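Local structure of coatomer subunit delta (Saccharomyces cerevisiae, 5FJZ) at residues Leu51-Asp63 against Gly238-His250. The protein forms part of the coatomer coat, which probably drives retrograde Golgi-to-ER transport of dilysine-tagged cargo, and its mu-homology domain binds the tryptophan-based motif of Dsl1. Sequence-based numbering, arbitrary orientation.
Sequences LSHSNLKLADSID and GMAIQSVVMANDH
N55 and V245 exchange two backbone hydrogen bonds, N55 N to V245 O (2.8 Å) and V245 N to N55 O (3.0 Å), as a hydrogen-bonded pair of the antiparallel strands 54-58 and 241-246. Next along, K57 N gives a nearly straight bond to S243 O (2.8 Å), while K57 O receives Q242 N at 2.8 Å and, weakly, S243 N. With Q242 and S243 both facing K57, this is a classic beta bulge. Beyond it A59 N binds A240 O from above the carbonyl plane; at the far end A247 N reaches H53 O. The N55 side chain, its CG beside its own backbone N (chi1 -73°), lies over A247, its amide set obliquely beside the H250 ring, planes 65° apart. With alanine at this position, A247 would probably lose the amide packed against its CA and CB, and H250 a neighbour beside its ring. K57 runs extended past S243, its CD 3.6 Å from S243 OG. L56 and V244 lie side by side on the other face, which packs on strands 15-27 and 33-46. Past the bulge, I62 CD1 meets M239 SD at 3.7 Å, I62 ending a type I turn begun at A59. Strand 87-88 completes this small three-stranded antiparallel sheet flanking the long strands of the mu-homology domain.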
loop_
_atom_site.group_PDB
_atom_site.type_symbol
_atom_site.label_atom_id
_atom_site.label_comp_id
_atom_site.label_asym_id
_atom_site.label_seq_id
_atom_site.Cartn_x
_atom_site.Cartn_y
_atom_site.Cartn_z
ATOM N N LEU A 51 2.719 -36.980 5.230
ATOM C CA LEU A 51 3.809 -36.409 4.464
ATOM C C LEU A 51 4.447 -35.139 5.072
ATOM O O LEU A 51 5.282 -34.508 4.443
ATOM C CB LEU A 51 3.274 -36.141 3.052
ATOM C CG LEU A 51 2.738 -37.330 2.274
ATOM C CD1 LEU A 51 2.220 -36.878 0.904
ATOM C CD2 LEU A 51 3.771 -38.412 2.057
ATOM N N SER A 52 4.034 -34.781 6.301
ATOM C CA SER A 52 4.300 -33.520 6.893
ATOM C C SER A 52 5.651 -33.495 7.577
ATOM O O SER A 52 6.156 -32.428 7.850
ATOM C CB SER A 52 3.197 -33.130 7.909
ATOM O OG SER A 52 3.215 -33.972 9.043
ATOM N N HIS A 53 6.232 -34.666 7.837
ATOM C CA HIS A 53 7.578 -34.748 8.468
ATOM C C HIS A 53 8.615 -34.991 7.399
ATOM O O HIS A 53 9.264 -36.031 7.373
ATOM C CB HIS A 53 7.600 -35.913 9.470
ATOM C CG HIS A 53 6.889 -35.622 10.752
ATOM N ND1 HIS A 53 5.555 -35.927 10.944
ATOM C CD2 HIS A 53 7.320 -35.059 11.904
ATOM C CE1 HIS A 53 5.190 -35.553 12.160
ATOM N NE2 HIS A 53 6.248 -35.046 12.774
ATOM N N SER A 54 8.702 -34.035 6.480
ATOM C CA SER A 54 9.425 -34.191 5.239
ATOM C C SER A 54 10.458 -33.113 5.097
ATOM O O SER A 54 10.438 -32.067 5.788
ATOM C CB SER A 54 8.427 -34.192 4.083
ATOM O OG SER A 54 7.545 -33.063 4.203
ATOM N N ASN A 55 11.459 -33.390 4.267
ATOM C CA ASN A 55 12.467 -32.442 3.941
ATOM C C ASN A 55 12.663 -32.412 2.440
ATOM O O ASN A 55 12.423 -33.400 1.739
ATOM C CB ASN A 55 13.845 -32.783 4.533
ATOM C CG ASN A 55 13.956 -32.573 6.047
ATOM O OD1 ASN A 55 13.050 -32.066 6.760
ATOM N ND2 ASN A 55 15.069 -33.007 6.549
ATOM N N LEU A 56 13.024 -31.247 1.906
ATOM C CA LEU A 56 13.100 -31.069 0.431
ATOM C C LEU A 56 14.553 -30.985 0.097
ATOM O O LEU A 56 15.259 -30.301 0.777
ATOM C CB LEU A 56 12.490 -29.709 0.027
ATOM C CG LEU A 56 10.987 -29.515 -0.128
ATOM C CD1 LEU A 56 10.094 -30.365 0.743
ATOM C CD2 LEU A 56 10.624 -28.031 -0.067
ATOM N N LYS A 57 14.995 -31.713 -0.934
ATOM C CA LYS A 57 16.380 -31.599 -1.391
ATOM C C LYS A 57 16.352 -30.818 -2.676
ATOM O O LYS A 57 15.700 -31.217 -3.616
ATOM C CB LYS A 57 17.039 -32.959 -1.663
ATOM C CG LYS A 57 17.673 -33.601 -0.447
ATOM C CD LYS A 57 18.329 -34.941 -0.815
ATOM C CE LYS A 57 18.621 -35.798 0.416
ATOM N NZ LYS A 57 18.750 -37.228 0.016
ATOM N N LEU A 58 17.054 -29.692 -2.702
ATOM C CA LEU A 58 17.103 -28.918 -3.931
ATOM C C LEU A 58 18.033 -29.596 -4.920
ATOM O O LEU A 58 18.956 -30.277 -4.503
ATOM C CB LEU A 58 17.606 -27.542 -3.627
ATOM C CG LEU A 58 16.839 -26.708 -2.541
ATOM C CD1 LEU A 58 17.346 -25.337 -2.381
ATOM C CD2 LEU A 58 15.369 -26.616 -2.845
ATOM N N ALA A 59 17.836 -29.321 -6.208
ATOM C CA ALA A 59 18.679 -29.903 -7.294
ATOM C C ALA A 59 20.156 -29.572 -7.110
ATOM O O ALA A 59 20.574 -28.510 -6.590
ATOM C CB ALA A 59 18.269 -29.417 -8.659
ATOM N N ASP A 60 20.970 -30.576 -7.412
ATOM C CA ASP A 60 22.409 -30.476 -7.168
ATOM C C ASP A 60 22.993 -29.337 -8.009
ATOM O O ASP A 60 24.047 -28.754 -7.661
ATOM C CB ASP A 60 23.039 -31.803 -7.546
ATOM C CG ASP A 60 22.857 -32.880 -6.485
ATOM O OD1 ASP A 60 23.019 -32.529 -5.279
ATOM O OD2 ASP A 60 22.622 -34.070 -6.850
ATOM N N SER A 61 22.314 -28.988 -9.099
ATOM C CA SER A 61 22.816 -27.906 -10.009
ATOM C C SER A 61 22.704 -26.513 -9.437
ATOM O O SER A 61 23.223 -25.583 -10.026
ATOM C CB SER A 61 22.104 -27.937 -11.370
ATOM O OG SER A 61 20.685 -27.854 -11.215
ATOM N N ILE A 62 22.030 -26.354 -8.302
ATOM C CA ILE A 62 21.816 -25.005 -7.748
ATOM C C ILE A 62 22.966 -24.634 -6.916
ATOM O O ILE A 62 23.388 -25.404 -6.010
ATOM C CB ILE A 62 20.562 -24.945 -6.866
ATOM C CG1 ILE A 62 19.379 -25.206 -7.766
ATOM C CG2 ILE A 62 20.418 -23.596 -6.155
ATOM C CD1 ILE A 62 18.263 -25.894 -7.061
ATOM N N ASP A 63 23.380 -23.398 -7.071
ATOM C CA ASP A 63 24.359 -22.879 -6.132
ATOM C C ASP A 63 23.718 -22.034 -4.991
ATOM O O ASP A 63 23.522 -20.819 -5.119
ATOM C CB ASP A 63 25.251 -21.980 -6.909
ATOM C CG ASP A 63 26.391 -21.446 -6.098
ATOM O OD1 ASP A 63 26.646 -21.822 -4.936
ATOM O OD2 ASP A 63 27.119 -20.601 -6.690
ATOM N N GLY A 238 16.803 -21.480 -12.906
ATOM C CA GLY A 238 17.333 -22.845 -12.631
ATOM C C GLY A 238 16.957 -23.515 -11.330
ATOM O O GLY A 238 17.466 -24.572 -11.030
ATOM N N MET A 239 16.103 -22.898 -10.488
ATOM C CA MET A 239 15.669 -23.563 -9.284
ATOM C C MET A 239 14.809 -24.791 -9.591
ATOM O O MET A 239 13.953 -24.770 -10.470
ATOM C CB MET A 239 14.905 -22.507 -8.388
ATOM C CG MET A 239 14.390 -22.962 -6.969
ATOM S SD MET A 239 15.567 -23.659 -5.785
ATOM C CE MET A 239 16.639 -22.255 -5.485
ATOM N N ALA A 240 15.049 -25.853 -8.829
ATOM C CA ALA A 240 14.386 -27.138 -9.068
ATOM C C ALA A 240 14.630 -28.050 -7.841
ATOM O O ALA A 240 15.460 -27.790 -7.012
ATOM C CB ALA A 240 14.964 -27.782 -10.324
ATOM N N ILE A 241 13.841 -29.125 -7.765
ATOM C CA ILE A 241 13.841 -30.047 -6.677
ATOM C C ILE A 241 14.440 -31.376 -7.175
ATOM O O ILE A 241 14.107 -31.856 -8.265
ATOM C CB ILE A 241 12.409 -30.327 -6.230
ATOM C CG1 ILE A 241 11.731 -29.027 -5.792
ATOM C CG2 ILE A 241 12.371 -31.366 -5.089
ATOM C CD1 ILE A 241 12.417 -28.281 -4.679
ATOM N N GLN A 242 15.268 -31.948 -6.336
ATOM C CA GLN A 242 15.884 -33.276 -6.623
ATOM C C GLN A 242 15.070 -34.405 -6.042
ATOM O O GLN A 242 14.789 -35.401 -6.683
ATOM C CB GLN A 242 17.182 -33.240 -5.888
ATOM C CG GLN A 242 17.915 -34.518 -5.850
ATOM C CD GLN A 242 19.281 -34.125 -6.337
ATOM O OE1 GLN A 242 20.219 -33.996 -5.563
ATOM N NE2 GLN A 242 19.367 -33.773 -7.668
ATOM N N SER A 243 14.676 -34.243 -4.785
ATOM C CA SER A 243 13.798 -35.220 -4.199
ATOM C C SER A 243 13.145 -34.607 -2.966
ATOM O O SER A 243 13.543 -33.536 -2.444
ATOM C CB SER A 243 14.548 -36.477 -3.763
ATOM O OG SER A 243 15.559 -36.098 -2.826
ATOM N N VAL A 244 12.161 -35.350 -2.493
ATOM C CA VAL A 244 11.583 -35.107 -1.197
ATOM C C VAL A 244 11.696 -36.442 -0.382
ATOM O O VAL A 244 11.407 -37.518 -0.893
ATOM C CB VAL A 244 10.111 -34.702 -1.352
ATOM C CG1 VAL A 244 9.495 -34.490 0.045
ATOM C CG2 VAL A 244 9.945 -33.408 -2.145
ATOM N N VAL A 245 11.952 -36.293 0.911
ATOM C CA VAL A 245 12.461 -37.316 1.722
ATOM C C VAL A 245 11.852 -37.159 3.131
ATOM O O VAL A 245 11.572 -36.062 3.568
ATOM C CB VAL A 245 13.997 -37.042 1.615
ATOM C CG1 VAL A 245 14.684 -36.744 2.926
ATOM C CG2 VAL A 245 14.671 -37.973 0.637
ATOM N N MET A 246 11.728 -38.266 3.843
ATOM C CA MET A 246 11.382 -38.261 5.260
ATOM C C MET A 246 12.460 -37.552 6.015
ATOM O O MET A 246 13.645 -37.773 5.738
ATOM C CB MET A 246 11.225 -39.707 5.774
ATOM C CG MET A 246 9.944 -40.383 5.335
ATOM S SD MET A 246 8.542 -39.640 6.201
ATOM C CE MET A 246 8.738 -40.339 7.863
ATOM N N ALA A 247 12.062 -36.702 6.963
ATOM C CA ALA A 247 12.996 -35.886 7.690
ATOM C C ALA A 247 13.928 -36.761 8.509
ATOM O O ALA A 247 15.076 -36.402 8.722
ATOM C CB ALA A 247 12.305 -34.886 8.603
ATOM N N ASN A 248 13.439 -37.899 8.972
ATOM C CA ASN A 248 14.254 -38.758 9.824
ATOM C C ASN A 248 14.951 -39.909 9.089
ATOM O O ASN A 248 15.796 -40.586 9.650
ATOM C CB ASN A 248 13.428 -39.173 11.033
ATOM C CG ASN A 248 13.662 -38.222 12.208
ATOM O OD1 ASN A 248 12.817 -37.377 12.576
ATOM N ND2 ASN A 248 14.860 -38.323 12.771
ATOM N N ASP A 249 14.596 -40.102 7.825
ATOM C CA ASP A 249 15.219 -41.119 7.004
ATOM C C ASP A 249 15.360 -40.637 5.572
ATOM O O ASP A 249 14.450 -40.819 4.743
ATOM C CB ASP A 249 14.401 -42.423 7.054
ATOM C CG ASP A 249 15.081 -43.582 6.303
ATOM O OD1 ASP A 249 16.107 -43.355 5.606
ATOM O OD2 ASP A 249 14.583 -44.715 6.423
ATOM N N HIS A 250 16.521 -40.056 5.276
ATOM C CA HIS A 250 16.767 -39.465 3.960
ATOM C C HIS A 250 16.830 -40.458 2.787
ATOM O O HIS A 250 16.833 -40.020 1.657
ATOM C CB HIS A 250 18.004 -38.559 3.996
ATOM C CG HIS A 250 17.824 -37.335 4.834
ATOM N ND1 HIS A 250 18.793 -36.368 4.970
ATOM C CD2 HIS A 250 16.748 -36.871 5.509
ATOM C CE1 HIS A 250 18.358 -35.410 5.768
ATOM N NE2 HIS A 250 17.105 -35.679 6.081
HETATM O O HOH W 1 19.858 -25.546 -11.631
#